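Local coordinates for protein peptidyl-prolyl cis-trans isomerase FKBP13, chloroplastic (Arabidopsis thaliana, PDB 1U79) that catalyses the cis-trans isomerisation of peptidyl-proline bonds in the chloroplast thylakoid lumen and regulates accumulation of the Rieske protein of photosynthetic electron transport, at residues 58-61 and 62-65; 91-95 and 96-100. All blocks are in the same frame, centred on the assembly; numbering follows the deposited sequence.

Interaction 1 of 2, residues 58-61 and 62-65; sequences TFRI and GVGE
The carboxylate of Glu65 folds back onto the backbone of Arg60, where the peptide N of Arg60 donates to Glu65 OE1 over 2.7 Å at an N-H...O angle of 158°. The N-H comes from above the carboxylate plane, 41° out of it. With the Glu65 chain extended beyond CG (chi2 168°), the carboxylate reaches back to the end of the strand. One water sits inside the loop and ties its backbone together: it donates to Arg60 O at 2.7 Å and accepts from Glu65 N at 2.8 Å and from Val63 N at 3.1 Å. The loop leads from strand 57-60 of the FKBP sheet towards helix 68-75. It passes Gly62 and Gly64, both with positive phi; Gly62 N donates to Asp71 OD1 of that helix and Gly64 N to Asp71 OD2. Both carboxylate oxygens of Glu65 also lie close against carbon atoms: OE1 is 3.2 Å from Phe59 CB, while OE2 rests against the aliphatic part of Arg60, 3.1 Å from its CG. The guanidinium turns elsewhere, its NE 5.0 Å from Glu65 OE2, so the opposite charges are near but not in contact. Val63 CG2 meets Arg60 CG at 4.0 Å. The Phe59 ring leads away from the turn to meet Trp70, and Ile61 packs on Ile74 and Leu75 of the helix.

Interaction 2 of 2, residues 91-95 and 96-100; sequences LRIPP and ELAYG
Pro95 O is gripped by two backbone N-H groups, Ala98 N and Gly100 N, each 2.9 Å away and reaching it from opposite faces of the carbonyl plane. The Ala98 bond is the straighter at the hydrogen (160°), yet its donor stands steeply above that plane. One residue earlier Pro94 O accepts from Leu97 N at 3.0 Å. The i to i+3 bonds from Leu97 and Ala98 wind the chain into a short 3-10 turn at Pro95 and Glu96, directly after strand 88-93 of the FKBP sheet. Proline suits this start: neither Pro94 nor Pro95 has an N-H to offer, while their carbonyls serve as the acceptors. The apolar contacts lie round the turn. Ile93 CG2, set anti to the backbone N, touches Leu97 CB at 3.7 Å and Ala98 CB at 3.9 Å. The same methyl lies beside Leu97 O, while the side chain of Ile93 also touches Trp70 of helix 68-75. Leu97 is placed against that helix too, on Lys68 and Gln72, and its backbone is hydrogen-bonded with Gly69. Beyond the turn Gly100, at positive phi, pairs through its backbone with Ala116, and the Tyr99 side chain packs on Ile67, Ile113 and Leu119. Trp70 and Tyr99 probably correspond to the tryptophan floor and a tyrosine of the active-site pocket in FKBP relatives. The Pro94 ring borders the aliphatic part of Glu96: with chi1 at 62° the Glu96 chain is folded in over its own backbone, its CG 3.9 Å from Pro94 CB.

In the fold
Interactions 1 and 2 follow one another along the chain, the first closing before the second opens, and both lie within the FKBP-type isomerase domain. Their centres are about 16 Å apart and their nearest atoms about 8 Å, so they do not touch. Each marks where a strand of the same antiparallel sheet gives way to a loop: 57-60 pairs with 32-40, whereas 88-93 pairs with 15-18 and 119-128. Helix 68-75 connects them in space, with residues of both packed on it. The two strand exits thus frame one helix packed on the sheet, the arrangement at the heart of the FKBP fold.

Interaction 1 of 2, residues 58-61 and 62-65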
loop_
_atom_site.group_PDB
_atom_site.type_symbol
_atom_site.label_atom_id
_atom_site.label_comp_id
_atom_site.label_asym_id
_atom_site.label_seq_id
_atom_site.Cartn_x
_atom_site.Cartn_y
_atom_site.Cartn_z
ATOM N N THR A 58 3.646 -11.236 -4.583
ATOM C CA THR A 58 4.111 -12.099 -3.508
ATOM C C THR A 58 5.372 -11.438 -2.953
ATOM O O THR A 58 6.320 -11.191 -3.691
ATOM C CB THR A 58 4.403 -13.527 -4.022
ATOM O OG1 THR A 58 3.173 -14.146 -4.436
ATOM C CG2 THR A 58 5.043 -14.372 -2.923
ATOM N N PHE A 59 5.371 -11.117 -1.661
ATOM C CA PHE A 59 6.517 -10.441 -1.044
ATOM C C PHE A 59 6.497 -10.602 0.472
ATOM O O PHE A 59 5.466 -10.982 1.033
ATOM C CB PHE A 59 6.466 -8.942 -1.375
ATOM C CG PHE A 59 5.267 -8.226 -0.779
ATOM C CD1 PHE A 59 5.426 -7.335 0.276
ATOM C CD2 PHE A 59 3.984 -8.454 -1.272
ATOM C CE1 PHE A 59 4.320 -6.677 0.836
ATOM C CE2 PHE A 59 2.873 -7.809 -0.722
ATOM C CZ PHE A 59 3.044 -6.916 0.335
ATOM N N ARG A 60 7.622 -10.349 1.146
ATOM C CA ARG A 60 7.572 -10.436 2.606
ATOM C C ARG A 60 7.257 -9.069 3.151
ATOM O O ARG A 60 7.755 -8.053 2.674
ATOM C CB ARG A 60 8.846 -10.933 3.305
ATOM C CG ARG A 60 10.094 -11.142 2.536
ATOM C CD ARG A 60 10.748 -12.343 3.210
ATOM N NE ARG A 60 9.809 -13.439 3.040
ATOM C CZ ARG A 60 9.558 -14.390 3.926
ATOM N NH1 ARG A 60 10.182 -14.419 5.091
ATOM N NH2 ARG A 60 8.643 -15.299 3.644
ATOM N N ILE A 61 6.431 -9.056 4.178
ATOM C CA ILE A 61 5.995 -7.820 4.779
ATOM C C ILE A 61 6.858 -7.421 5.966
ATOM O O ILE A 61 7.357 -8.271 6.710
ATOM C CB ILE A 61 4.521 -7.967 5.214
ATOM C CG1 ILE A 61 3.991 -6.636 5.748
ATOM C CG2 ILE A 61 4.385 -9.096 6.253
ATOM C CD1 ILE A 61 3.743 -5.611 4.658
ATOM N N GLY A 62 7.050 -6.115 6.118
ATOM C CA GLY A 62 7.805 -5.583 7.232
ATOM C C GLY A 62 9.320 -5.612 7.182
ATOM O O GLY A 62 9.957 -5.376 8.206
ATOM N N VAL A 63 9.909 -5.865 6.017
ATOM C CA VAL A 63 11.364 -5.916 5.932
ATOM C C VAL A 63 11.955 -5.022 4.847
ATOM O O VAL A 63 13.090 -5.226 4.414
ATOM C CB VAL A 63 11.851 -7.359 5.716
ATOM C CG1 VAL A 63 11.300 -8.252 6.814
ATOM C CG2 VAL A 63 11.421 -7.866 4.354
ATOM N N GLY A 64 11.177 -4.028 4.422
ATOM C CA GLY A 64 11.634 -3.096 3.406
ATOM C C GLY A 64 11.693 -3.625 1.984
ATOM O O GLY A 64 12.536 -3.206 1.198
ATOM N N GLU A 65 10.792 -4.538 1.644
ATOM C CA GLU A 65 10.770 -5.104 0.306
ATOM C C GLU A 65 9.855 -4.249 -0.555
ATOM O O GLU A 65 9.843 -4.364 -1.783
ATOM C CB GLU A 65 10.254 -6.539 0.364
ATOM C CG GLU A 65 10.986 -7.495 -0.551
ATOM C CD GLU A 65 10.640 -8.934 -0.249
ATOM O OE1 GLU A 65 9.485 -9.327 -0.491
ATOM O OE2 GLU A 65 11.525 -9.665 0.241
HETATM O O HOH W 1 8.634 -5.533 3.183
#

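Interaction 2 of 2, residues 91-95 and 96-100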
loop_
_atom_site.group_PDB
_atom_site.type_symbol
_atom_site.label_atom_id
_atom_site.label_comp_id
_atom_site.label_asym_id
_atom_site.label_seq_id
_atom_site.Cartn_x
_atom_site.Cartn_y
_atom_site.Cartn_z
ATOM N N LEU A 91 -5.371 2.741 1.232
ATOM C CA LEU A 91 -4.296 3.466 1.888
ATOM C C LEU A 91 -3.977 4.758 1.158
ATOM O O LEU A 91 -3.926 4.783 -0.078
ATOM C CB LEU A 91 -3.010 2.629 1.926
ATOM C CG LEU A 91 -2.851 1.382 2.794
ATOM C CD1 LEU A 91 -1.479 0.774 2.484
ATOM C CD2 LEU A 91 -2.958 1.739 4.293
ATOM N N ARG A 92 -3.765 5.823 1.928
ATOM C CA ARG A 92 -3.377 7.123 1.387
ATOM C C ARG A 92 -1.973 7.309 1.935
ATOM O O ARG A 92 -1.782 7.429 3.152
ATOM C CB ARG A 92 -4.288 8.242 1.881
ATOM C CG ARG A 92 -3.906 9.607 1.316
ATOM C CD ARG A 92 -5.095 10.580 1.324
ATOM N NE ARG A 92 -4.732 11.882 0.753
ATOM C CZ ARG A 92 -4.055 12.805 1.423
ATOM N NH1 ARG A 92 -3.690 12.565 2.667
ATOM N NH2 ARG A 92 -3.730 13.953 0.859
ATOM N N ILE A 93 -0.996 7.350 1.030
ATOM C CA ILE A 93 0.405 7.425 1.427
ATOM C C ILE A 93 1.111 8.711 1.044
ATOM O O ILE A 93 1.257 9.012 -0.133
ATOM C CB ILE A 93 1.197 6.242 0.798
ATOM C CG1 ILE A 93 0.486 4.919 1.113
ATOM C CG2 ILE A 93 2.641 6.239 1.322
ATOM C CD1 ILE A 93 1.167 3.689 0.552
ATOM N N PRO A 94 1.571 9.485 2.040
ATOM C CA PRO A 94 2.268 10.737 1.729
ATOM C C PRO A 94 3.564 10.346 1.020
ATOM O O PRO A 94 4.077 9.257 1.243
ATOM C CB PRO A 94 2.537 11.346 3.106
ATOM C CG PRO A 94 1.494 10.743 3.982
ATOM C CD PRO A 94 1.418 9.311 3.492
ATOM N N PRO A 95 4.109 11.233 0.170
ATOM C CA PRO A 95 5.348 10.966 -0.573
ATOM C C PRO A 95 6.507 10.487 0.295
ATOM O O PRO A 95 7.302 9.660 -0.138
ATOM C CB PRO A 95 5.655 12.309 -1.227
ATOM C CG PRO A 95 4.304 12.911 -1.406
ATOM C CD PRO A 95 3.609 12.586 -0.118
ATOM N N GLU A 96 6.606 11.027 1.506
ATOM C CA GLU A 96 7.671 10.662 2.445
ATOM C C GLU A 96 7.735 9.150 2.690
ATOM O O GLU A 96 8.810 8.600 2.926
ATOM C CB GLU A 96 7.460 11.397 3.782
ATOM C CG GLU A 96 6.151 11.026 4.483
ATOM C CD GLU A 96 5.739 12.006 5.577
ATOM O OE1 GLU A 96 5.628 13.216 5.287
ATOM O OE2 GLU A 96 5.512 11.563 6.724
ATOM N N LEU A 97 6.583 8.485 2.628
ATOM C CA LEU A 97 6.501 7.041 2.841
ATOM C C LEU A 97 6.315 6.270 1.532
ATOM O O LEU A 97 5.946 5.092 1.535
ATOM C CB LEU A 97 5.349 6.721 3.795
ATOM C CG LEU A 97 5.444 7.448 5.147
ATOM C CD1 LEU A 97 4.215 7.141 5.993
ATOM C CD2 LEU A 97 6.714 7.020 5.870
ATOM N N ALA A 98 6.554 6.938 0.407
ATOM C CA ALA A 98 6.419 6.278 -0.884
ATOM C C ALA A 98 7.692 6.513 -1.696
ATOM O O ALA A 98 8.741 5.993 -1.339
ATOM C CB ALA A 98 5.181 6.800 -1.629
ATOM N N TYR A 99 7.617 7.303 -2.762
ATOM C CA TYR A 99 8.791 7.553 -3.592
ATOM C C TYR A 99 9.405 8.953 -3.458
ATOM O O TYR A 99 10.287 9.334 -4.235
ATOM C CB TYR A 99 8.441 7.259 -5.051
ATOM C CG TYR A 99 7.975 5.838 -5.259
ATOM C CD1 TYR A 99 8.879 4.774 -5.209
ATOM C CD2 TYR A 99 6.630 5.548 -5.469
ATOM C CE1 TYR A 99 8.451 3.457 -5.361
ATOM C CE2 TYR A 99 6.189 4.234 -5.620
ATOM C CZ TYR A 99 7.103 3.196 -5.563
ATOM O OH TYR A 99 6.672 1.897 -5.690
ATOM N N GLY A 100 8.941 9.719 -2.478
ATOM C CA GLY A 100 9.490 11.045 -2.257
ATOM C C GLY A 100 9.497 11.983 -3.454
ATOM O O GLY A 100 8.713 11.821 -4.389
#